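Local coordinates for protein 3-dehydroshikimate dehydratase (Pseudomonas putida, PDB 5HMQ) that converts 3-dehydroshikimate to protocatechuate with loss of water, using a divalent metal ion, in the catabolism of quinate and shikimate, at residues I59-P64 against I189-M194; V98-N103 against L131-E136; S6-S11 against G30-E35. All coordinates share one frame; numbering follows the deposited sequence.

Contact 1: I59-P64 against I189-M194; sequences ITLFQP and IFFVQM. With MG (magnesium ion), chain K.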
loop_
_atom_site.group_PDB
_atom_site.type_symbol
_atom_site.label_atom_id
_atom_site.label_comp_id
_atom_site.label_asym_id
_atom_site.label_seq_id
_atom_site.Cartn_x
_atom_site.Cartn_y
_atom_site.Cartn_z
ATOM N N ILE C 59 -11.784 -26.875 -2.146
ATOM C CA ILE C 59 -10.860 -26.548 -3.227
ATOM C C ILE C 59 -11.616 -26.788 -4.529
ATOM O O ILE C 59 -11.782 -27.927 -4.967
ATOM C CB ILE C 59 -9.571 -27.365 -3.149
ATOM C CG1 ILE C 59 -8.840 -27.068 -1.839
ATOM C CG2 ILE C 59 -8.672 -27.053 -4.338
ATOM C CD1 ILE C 59 -7.544 -27.838 -1.673
ATOM N N THR C 60 -12.087 -25.706 -5.146
ATOM C CA THR C 60 -12.977 -25.798 -6.295
ATOM C C THR C 60 -12.246 -25.874 -7.631
ATOM O O THR C 60 -12.884 -26.181 -8.645
ATOM C CB THR C 60 -13.933 -24.599 -6.316
ATOM O OG1 THR C 60 -13.179 -23.389 -6.449
ATOM C CG2 THR C 60 -14.741 -24.537 -5.030
ATOM N N LEU C 61 -10.939 -25.613 -7.660
ATOM C CA LEU C 61 -10.201 -25.615 -8.916
ATOM C C LEU C 61 -8.706 -25.626 -8.636
ATOM O O LEU C 61 -8.245 -24.996 -7.681
ATOM C CB LEU C 61 -10.565 -24.394 -9.776
ATOM C CG LEU C 61 -9.757 -24.177 -11.054
ATOM C CD1 LEU C 61 -10.049 -25.255 -12.083
ATOM C CD2 LEU C 61 -10.018 -22.795 -11.630
ATOM N N PHE C 62 -7.964 -26.339 -9.477
ATOM C CA PHE C 62 -6.510 -26.282 -9.507
ATOM C C PHE C 62 -6.090 -25.663 -10.833
ATOM O O PHE C 62 -6.615 -26.035 -11.888
ATOM C CB PHE C 62 -5.895 -27.674 -9.346
ATOM C CG PHE C 62 -4.400 -27.699 -9.504
ATOM C CD1 PHE C 62 -3.576 -27.281 -8.474
ATOM C CD2 PHE C 62 -3.820 -28.130 -10.687
ATOM C CE1 PHE C 62 -2.201 -27.300 -8.613
ATOM C CE2 PHE C 62 -2.446 -28.149 -10.835
ATOM C CZ PHE C 62 -1.636 -27.733 -9.795
ATOM N N GLN C 63 -5.155 -24.719 -10.781
ATOM C CA GLN C 63 -4.771 -23.966 -11.974
ATOM C C GLN C 63 -3.391 -23.328 -11.806
ATOM O O GLN C 63 -2.945 -23.103 -10.680
ATOM C CB GLN C 63 -5.824 -22.893 -12.281
ATOM C CG GLN C 63 -5.962 -21.818 -11.211
ATOM C CD GLN C 63 -5.731 -20.418 -11.750
ATOM O OE1 GLN C 63 -4.844 -20.196 -12.572
ATOM N NE2 GLN C 63 -6.535 -19.465 -11.290
ATOM N N PRO C 64 -2.702 -23.042 -12.925
ATOM C CA PRO C 64 -3.111 -23.323 -14.303
ATOM C C PRO C 64 -2.333 -24.463 -14.953
ATOM O O PRO C 64 -1.313 -24.904 -14.422
ATOM C CB PRO C 64 -2.810 -22.005 -15.007
ATOM C CG PRO C 64 -1.548 -21.531 -14.320
ATOM C CD PRO C 64 -1.575 -22.090 -12.897
ATOM N N ILE C 189 -20.517 -25.599 -18.982
ATOM C CA ILE C 189 -19.720 -24.555 -18.352
ATOM C C ILE C 189 -19.278 -25.080 -16.992
ATOM O O ILE C 189 -20.116 -25.402 -16.143
ATOM C CB ILE C 189 -20.520 -23.250 -18.209
ATOM C CG1 ILE C 189 -20.965 -22.741 -19.580
ATOM C CG2 ILE C 189 -19.701 -22.195 -17.488
ATOM C CD1 ILE C 189 -21.963 -21.600 -19.514
ATOM N N PHE C 190 -17.965 -25.191 -16.790
ATOM C CA PHE C 190 -17.437 -25.777 -15.565
ATOM C C PHE C 190 -17.032 -24.755 -14.512
ATOM O O PHE C 190 -16.999 -25.101 -13.325
ATOM C CB PHE C 190 -16.226 -26.668 -15.872
ATOM C CG PHE C 190 -16.582 -27.999 -16.474
ATOM C CD1 PHE C 190 -17.903 -28.330 -16.742
ATOM C CD2 PHE C 190 -15.594 -28.931 -16.752
ATOM C CE1 PHE C 190 -18.228 -29.559 -17.290
ATOM C CE2 PHE C 190 -15.914 -30.165 -17.297
ATOM C CZ PHE C 190 -17.232 -30.478 -17.569
ATOM N N PHE C 191 -16.738 -23.517 -14.898
ATOM C CA PHE C 191 -16.186 -22.568 -13.941
ATOM C C PHE C 191 -16.284 -21.165 -14.518
ATOM O O PHE C 191 -16.169 -20.972 -15.731
ATOM C CB PHE C 191 -14.726 -22.905 -13.612
ATOM C CG PHE C 191 -14.311 -22.513 -12.226
ATOM C CD1 PHE C 191 -14.562 -23.353 -11.154
ATOM C CD2 PHE C 191 -13.674 -21.308 -11.993
ATOM C CE1 PHE C 191 -14.180 -23.000 -9.876
ATOM C CE2 PHE C 191 -13.288 -20.949 -10.718
ATOM C CZ PHE C 191 -13.545 -21.794 -9.656
ATOM N N VAL C 192 -16.485 -20.190 -13.636
ATOM C CA VAL C 192 -16.607 -18.788 -14.022
ATOM C C VAL C 192 -15.678 -17.969 -13.139
ATOM O O VAL C 192 -15.786 -18.016 -11.907
ATOM C CB VAL C 192 -18.053 -18.276 -13.904
ATOM C CG1 VAL C 192 -18.108 -16.772 -14.156
ATOM C CG2 VAL C 192 -18.964 -19.013 -14.872
ATOM N N GLN C 193 -14.769 -17.227 -13.765
ATOM C CA GLN C 193 -13.864 -16.317 -13.074
ATOM C C GLN C 193 -14.278 -14.888 -13.388
ATOM O O GLN C 193 -14.302 -14.490 -14.557
ATOM C CB GLN C 193 -12.414 -16.546 -13.497
ATOM C CG GLN C 193 -11.856 -17.918 -13.180
ATOM C CD GLN C 193 -10.445 -18.083 -13.699
ATOM O OE1 GLN C 193 -10.101 -17.550 -14.754
ATOM N NE2 GLN C 193 -9.614 -18.810 -12.958
HETATM N N MSE C 194 -14.600 -14.121 -12.352
HETATM C CA MSE C 194 -14.899 -12.707 -12.535
HETATM C C MSE C 194 -13.651 -11.876 -12.270
HETATM O O MSE C 194 -12.966 -12.077 -11.268
HETATM C CB MSE C 194 -16.035 -12.261 -11.614
HETATM C CG MSE C 194 -17.316 -13.063 -11.765
HETATM SE SE MSE C 194 -18.047 -13.089 -13.576
HETATM C CE MSE C 194 -18.371 -11.181 -13.826
HETATM MG MG MG K . -8.591 -16.743 -15.865
HETATM O O HOH W 1 -7.475 -18.330 -15.274
HETATM O O HOH W 2 -6.954 -16.057 -16.739
#

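Contact 2: V98-N103 against L131-E136; sequences VLVCSN and LRIGYE. With MG (magnesium ion), chain K.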
loop_
_atom_site.group_PDB
_atom_site.type_symbol
_atom_site.label_atom_id
_atom_site.label_comp_id
_atom_site.label_asym_id
_atom_site.label_seq_id
_atom_site.Cartn_x
_atom_site.Cartn_y
_atom_site.Cartn_z
ATOM N N VAL C 98 -9.352 -28.988 -13.133
ATOM C CA VAL C 98 -8.122 -28.279 -13.462
ATOM C C VAL C 98 -8.394 -27.362 -14.646
ATOM O O VAL C 98 -9.096 -27.742 -15.590
ATOM C CB VAL C 98 -6.960 -29.251 -13.768
ATOM C CG1 VAL C 98 -7.357 -30.251 -14.841
ATOM C CG2 VAL C 98 -5.699 -28.488 -14.169
ATOM N N LEU C 99 -7.858 -26.147 -14.582
ATOM C CA LEU C 99 -8.008 -25.174 -15.655
ATOM C C LEU C 99 -6.877 -25.344 -16.660
ATOM O O LEU C 99 -5.700 -25.338 -16.289
ATOM C CB LEU C 99 -8.021 -23.748 -15.096
ATOM C CG LEU C 99 -8.280 -22.561 -16.036
ATOM C CD1 LEU C 99 -8.914 -21.418 -15.260
ATOM C CD2 LEU C 99 -7.012 -22.075 -16.728
ATOM N N VAL C 100 -7.241 -25.498 -17.927
ATOM C CA VAL C 100 -6.290 -25.546 -19.028
ATOM C C VAL C 100 -6.485 -24.272 -19.836
ATOM O O VAL C 100 -7.553 -24.059 -20.424
ATOM C CB VAL C 100 -6.483 -26.795 -19.901
ATOM C CG1 VAL C 100 -5.628 -26.706 -21.158
ATOM C CG2 VAL C 100 -6.152 -28.054 -19.112
ATOM N N CYS C 101 -5.470 -23.414 -19.855
ATOM C CA CYS C 101 -5.548 -22.175 -20.612
ATOM C C CYS C 101 -4.942 -22.375 -21.995
ATOM O O CYS C 101 -3.981 -23.129 -22.174
ATOM C CB CYS C 101 -4.849 -21.028 -19.876
ATOM S SG CYS C 101 -3.209 -21.406 -19.227
ATOM N N SER C 102 -5.524 -21.693 -22.977
ATOM C CA SER C 102 -5.191 -21.948 -24.371
ATOM C C SER C 102 -3.710 -21.703 -24.641
ATOM O O SER C 102 -3.057 -20.894 -23.977
ATOM C CB SER C 102 -6.051 -21.074 -25.286
ATOM O OG SER C 102 -5.921 -19.700 -24.961
ATOM N N ASN C 103 -3.187 -22.425 -25.629
ATOM C CA ASN C 103 -1.762 -22.399 -25.931
ATOM C C ASN C 103 -1.323 -21.006 -26.369
ATOM O O ASN C 103 -2.033 -20.313 -27.101
ATOM C CB ASN C 103 -1.446 -23.416 -27.030
ATOM C CG ASN C 103 -0.017 -23.918 -26.971
ATOM O OD1 ASN C 103 0.918 -23.140 -26.780
ATOM N ND2 ASN C 103 0.161 -25.221 -27.151
ATOM N N LEU C 131 -11.640 -37.092 -13.070
ATOM C CA LEU C 131 -11.345 -35.670 -12.997
ATOM C C LEU C 131 -11.932 -34.963 -14.214
ATOM O O LEU C 131 -12.428 -35.592 -15.152
ATOM C CB LEU C 131 -9.834 -35.430 -12.891
ATOM C CG LEU C 131 -9.165 -36.223 -11.760
ATOM C CD1 LEU C 131 -7.653 -36.081 -11.803
ATOM C CD2 LEU C 131 -9.708 -35.812 -10.398
ATOM N N ARG C 132 -11.872 -33.633 -14.184
ATOM C CA ARG C 132 -12.508 -32.793 -15.187
ATOM C C ARG C 132 -11.523 -31.760 -15.719
ATOM O O ARG C 132 -10.668 -31.255 -14.985
ATOM C CB ARG C 132 -13.733 -32.113 -14.566
ATOM C CG ARG C 132 -14.821 -33.103 -14.161
ATOM C CD ARG C 132 -15.782 -32.516 -13.136
ATOM N NE ARG C 132 -16.415 -31.270 -13.543
ATOM C CZ ARG C 132 -16.611 -30.245 -12.719
ATOM N NH1 ARG C 132 -16.208 -30.323 -11.458
ATOM N NH2 ARG C 132 -17.203 -29.144 -13.155
ATOM N N ILE C 133 -11.660 -31.441 -17.005
ATOM C CA ILE C 133 -10.848 -30.429 -17.669
ATOM C C ILE C 133 -11.729 -29.221 -17.954
ATOM O O ILE C 133 -12.791 -29.352 -18.574
ATOM C CB ILE C 133 -10.220 -30.957 -18.972
ATOM C CG1 ILE C 133 -9.356 -32.188 -18.709
ATOM C CG2 ILE C 133 -9.389 -29.870 -19.638
ATOM C CD1 ILE C 133 -8.142 -31.916 -17.865
ATOM N N GLY C 134 -11.291 -28.050 -17.500
ATOM C CA GLY C 134 -11.936 -26.805 -17.867
ATOM C C GLY C 134 -11.054 -25.978 -18.781
ATOM O O GLY C 134 -9.953 -25.582 -18.391
ATOM N N TYR C 135 -11.522 -25.713 -19.997
ATOM C CA TYR C 135 -10.721 -25.073 -21.034
ATOM C C TYR C 135 -11.013 -23.575 -21.050
ATOM O O TYR C 135 -12.165 -23.167 -21.227
ATOM C CB TYR C 135 -11.018 -25.706 -22.394
ATOM C CG TYR C 135 -10.088 -25.294 -23.515
ATOM C CD1 TYR C 135 -8.719 -25.176 -23.307
ATOM C CD2 TYR C 135 -10.581 -25.051 -24.790
ATOM C CE1 TYR C 135 -7.868 -24.810 -24.340
ATOM C CE2 TYR C 135 -9.741 -24.685 -25.825
ATOM C CZ TYR C 135 -8.386 -24.567 -25.596
ATOM O OH TYR C 135 -7.554 -24.204 -26.631
ATOM N N GLU C 136 -9.971 -22.766 -20.863
ATOM C CA GLU C 136 -10.083 -21.313 -20.813
ATOM C C GLU C 136 -9.263 -20.699 -21.938
ATOM O O GLU C 136 -8.111 -21.086 -22.154
ATOM C CB GLU C 136 -9.595 -20.762 -19.469
ATOM C CG GLU C 136 -9.579 -19.238 -19.393
ATOM C CD GLU C 136 -8.695 -18.715 -18.278
ATOM O OE1 GLU C 136 -9.189 -17.936 -17.434
ATOM O OE2 GLU C 136 -7.508 -19.100 -18.237
HETATM MG MG MG K . -8.591 -16.743 -15.865
HETATM O O HOH W 1 -7.475 -18.330 -15.274
HETATM O O HOH W 2 -6.954 -16.057 -16.739
#

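Contact 3: S6-S11 against G30-E35; sequences SIATVS and GVEIFE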
loop_
_atom_site.group_PDB
_atom_site.type_symbol
_atom_site.label_atom_id
_atom_site.label_comp_id
_atom_site.label_asym_id
_atom_site.label_seq_id
_atom_site.Cartn_x
_atom_site.Cartn_y
_atom_site.Cartn_z
ATOM N N SER C 6 -15.937 -18.624 -4.712
ATOM C CA SER C 6 -14.534 -18.956 -4.523
ATOM C C SER C 6 -13.673 -17.776 -4.966
ATOM O O SER C 6 -14.158 -16.799 -5.549
ATOM C CB SER C 6 -14.151 -20.234 -5.299
ATOM O OG SER C 6 -14.543 -20.151 -6.654
ATOM N N ILE C 7 -12.383 -17.860 -4.662
ATOM C CA ILE C 7 -11.412 -16.862 -5.094
ATOM C C ILE C 7 -10.070 -17.554 -5.284
ATOM O O ILE C 7 -9.688 -18.422 -4.495
ATOM C CB ILE C 7 -11.321 -15.692 -4.086
ATOM C CG1 ILE C 7 -10.234 -14.691 -4.508
ATOM C CG2 ILE C 7 -11.082 -16.206 -2.679
ATOM C CD1 ILE C 7 -10.214 -13.431 -3.658
ATOM N N ALA C 8 -9.364 -17.186 -6.352
ATOM C CA ALA C 8 -8.045 -17.759 -6.601
ATOM C C ALA C 8 -7.023 -17.190 -5.622
ATOM O O ALA C 8 -7.054 -16.003 -5.285
ATOM C CB ALA C 8 -7.603 -17.494 -8.040
ATOM N N THR C 9 -6.114 -18.052 -5.158
ATOM C CA THR C 9 -5.102 -17.614 -4.199
ATOM C C THR C 9 -4.173 -16.564 -4.793
ATOM O O THR C 9 -3.587 -15.767 -4.052
ATOM C CB THR C 9 -4.292 -18.807 -3.694
ATOM O OG1 THR C 9 -3.787 -19.550 -4.809
ATOM C CG2 THR C 9 -5.139 -19.704 -2.818
ATOM N N VAL C 10 -4.017 -16.549 -6.118
ATOM C CA VAL C 10 -3.182 -15.540 -6.759
ATOM C C VAL C 10 -3.753 -14.136 -6.578
ATOM O O VAL C 10 -3.044 -13.148 -6.793
ATOM C CB VAL C 10 -2.991 -15.886 -8.253
ATOM C CG1 VAL C 10 -4.240 -15.550 -9.052
ATOM C CG2 VAL C 10 -1.758 -15.188 -8.819
ATOM N N SER C 11 -5.021 -14.021 -6.171
ATOM C CA SER C 11 -5.643 -12.724 -5.936
ATOM C C SER C 11 -5.207 -12.079 -4.627
ATOM O O SER C 11 -5.539 -10.913 -4.391
ATOM C CB SER C 11 -7.170 -12.858 -5.951
ATOM O OG SER C 11 -7.618 -13.487 -7.139
ATOM N N GLY C 30 -15.250 -21.561 -1.420
ATOM C CA GLY C 30 -14.230 -22.316 -2.114
ATOM C C GLY C 30 -13.005 -21.474 -2.410
ATOM O O GLY C 30 -12.965 -20.275 -2.125
ATOM N N VAL C 31 -11.998 -22.133 -2.977
ATOM C CA VAL C 31 -10.736 -21.484 -3.314
ATOM C C VAL C 31 -10.142 -22.178 -4.530
ATOM O O VAL C 31 -10.181 -23.407 -4.642
ATOM C CB VAL C 31 -9.757 -21.505 -2.118
ATOM C CG1 VAL C 31 -9.613 -22.914 -1.562
ATOM C CG2 VAL C 31 -8.406 -20.957 -2.527
ATOM N N GLU C 32 -9.603 -21.383 -5.455
ATOM C CA GLU C 32 -8.764 -21.910 -6.522
ATOM C C GLU C 32 -7.326 -21.938 -6.024
ATOM O O GLU C 32 -6.791 -20.907 -5.602
ATOM C CB GLU C 32 -8.858 -21.073 -7.799
ATOM C CG GLU C 32 -10.179 -20.372 -8.057
ATOM C CD GLU C 32 -10.131 -19.513 -9.320
ATOM O OE1 GLU C 32 -9.198 -19.696 -10.133
ATOM O OE2 GLU C 32 -11.019 -18.654 -9.500
ATOM N N ILE C 33 -6.710 -23.117 -6.048
ATOM C CA ILE C 33 -5.314 -23.256 -5.652
ATOM C C ILE C 33 -4.445 -22.916 -6.858
ATOM O O ILE C 33 -4.415 -23.654 -7.846
ATOM C CB ILE C 33 -5.009 -24.659 -5.119
ATOM C CG1 ILE C 33 -5.730 -24.886 -3.791
ATOM C CG2 ILE C 33 -3.513 -24.844 -4.940
ATOM C CD1 ILE C 33 -5.172 -24.069 -2.644
ATOM N N PHE C 34 -3.749 -21.785 -6.784
ATOM C CA PHE C 34 -2.771 -21.415 -7.796
ATOM C C PHE C 34 -1.509 -22.236 -7.568
ATOM O O PHE C 34 -0.992 -22.283 -6.449
ATOM C CB PHE C 34 -2.481 -19.914 -7.711
ATOM C CG PHE C 34 -1.726 -19.358 -8.889
ATOM C CD1 PHE C 34 -2.321 -19.274 -10.136
ATOM C CD2 PHE C 34 -0.431 -18.885 -8.737
ATOM C CE1 PHE C 34 -1.632 -18.750 -11.217
ATOM C CE2 PHE C 34 0.265 -18.358 -9.812
ATOM C CZ PHE C 34 -0.337 -18.290 -11.054
ATOM N N GLU C 35 -1.033 -22.910 -8.619
ATOM C CA GLU C 35 0.030 -23.897 -8.442
ATOM C C GLU C 35 1.287 -23.274 -7.846
ATOM O O GLU C 35 1.971 -23.905 -7.031
ATOM C CB GLU C 35 0.368 -24.571 -9.772
ATOM C CG GLU C 35 1.434 -25.647 -9.623
ATOM C CD GLU C 35 1.664 -26.438 -10.889
ATOM O OE1 GLU C 35 1.401 -25.900 -11.985
ATOM O OE2 GLU C 35 2.116 -27.599 -10.785
#

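Contact 1: I59-P64 against I189-M194
Two amide nitrogens face each other at the heart of this contact: NE2 of Q63 and NE2 of Q193 come within 3.6 Å although both are donors, and no hydrogen bond joins them. The side chains arrive from opposite directions, with their amide planes well away from coplanar. A shared acceptor explains the proximity, because each nitrogen donates to OE1 of E32, which lies on the neighbouring strand 30-34.

The rotation of the Q193 amide is fixed at its other end. OE1 of Q193 binds magnesium at 2.0 Å, which leaves NE2 to turn toward Q63; a weak bond of 3.2 Å also runs from Q193 NE2 to a water of the metal shell. CG of Q193 lies anti to the carbonyl carbon (chi1 -62°) and the chain runs extended from there to the ion. E136, D167 and E241 supply the remaining protein ligands. Q63 NE2 is bonded to OE2 of E241 too, making Q63 a second-shell partner of the site.

Toward the N-terminal ends of the strands the contact turns to packing round the F191 ring. Methyl CD2 of L61 sits over one face of that ring, 4.0 Å from its centroid and 17° off the normal, a CH-pi contact displaced toward the rim. T60 meets the same ring at its edge, with OG1 3.6 Å from CE1 of F191. The strands have no backbone bonds between them; their axes pass 9.0 Å apart at 84°, as expected for non-adjacent strands facing each other across the interior of a TIM barrel.

Coordination through OE1 would polarise the Q193 amide and probably strengthen its N-H groups as donors, so E32, Q63 and Q193 form a linked polar network that probably holds the amide in its metal-binding rotation, with L61 packed between it and the F191 ring.

Contact 2: V98-N103 against L131-E136
With CG of both L99 and E136 anti to the backbone nitrogen (chi1 -175° and 175°), the two side chains project from neighbouring strands into the barrel interior and meet there. The leucine methyl CD2 lies 3.4 Å from OE2 of E136, while the extended glutamate chain carries OE1 onward to magnesium at 2.1 Å. The carboxylate binds through one oxygen, since OE2 stays 3.5 Å from the ion. On the same face, CB of C101 approaches OE2 of E136 at 3.7 Å, so that it and L99 both pack beside this second oxygen.

The strands are parallel and in register, pairing V98 with I133, L99 with G134, V100 with Y135 and C101 with E136. Their ladder includes an almost straight bond from G134 N to V98 O and another from V100 N to G134 O, the latter 2.8 Å long. V100 O then receives E136 N, and the ladder ends where S102 N reaches E136 O by a more bent bond (133° at the hydrogen). The metal-binding residue is thus held by its backbone at both N and O.

V98, V100, I133 and Y135 face outward, toward the barrel's helices. There CG1 of V98 packs on CD1 of I133 at 3.5 Å, side by side, and CG2 of V100 touches CG2 of I133 at 3.7 Å. Helix 112-128 lies against V100, I133 and Y135 and completes the right-handed beta-alpha-beta unit of the TIM barrel. The Y135 hydroxyl bonds to E69, and R132 pairs with D96.

E136 is therefore presented from a strand end bonded at both its N and its O, which probably limits its movement; OE1 is committed to the metal, while OE2 is held off it beside L99 and C101.

Contact 3: S6-S11 against G30-E35
T9 and F34 meet through a side-chain to backbone bond: F34 N donates to OG1 of T9 at 3.0 Å, nearly straight at 161°. Next to it, methyl CG2 of V10 stands over the centre of the F34 ring, 3.9 Å from the centroid and 10° off its normal, a CH-pi contact. CG of F34, anti to the backbone nitrogen, puts one ring face against V10. On the barrel's inner side, CB of A8 packs against the E32 carboxylate, 3.4 Å from OE1.

Behind these side chains two backbone bonds join the segments, one from T9 just beyond the short strand 6-8. T9 N reaches E32 O at 3.0 Å; E32 N reaches I7 O at 3.1 Å, but from 56° out of the carbonyl plane.

Farther out, D37 also bonds to T9 OG1. S239 on strand 238-240, the neighbour of 6-8 where the barrel closes, bonds to OE2 of E32. F34 is the N-cap of helix 35-40.

Since OG1 accepts the hydrogen bond from F34 N-H, its own hydrogen probably serves D37, tying the 3-10 turn 9-11 to that helix. E32, whose OE1 accepts from Q63 NE2 and Q193 NE2, probably helps to position Q193, a metal ligand.

Starting at the N terminus, contact 3 closes first: strand 6-8, helix 16-25 and strand 30-34 form one beta-alpha-beta unit. Contact 1 then opens at 59-64 and closes only at 189-194, spanning the barrel interior. Nested inside that long loop, contact 2 closes the unit made by strand 97-101, helix 112-128 and strand 132-136. None cross. Strand 58-66 stands between the two pairs, with probable hydrogen bonds from E35 N to Q63 O and from L99 N to F62 O. Contacts 1 and 2 share the magnesium ion and two of its waters; contact 3 joins contact 1 through E32 and does not touch contact 2. Strand 6-8 also pairs with strand 238-240, closing the barrel.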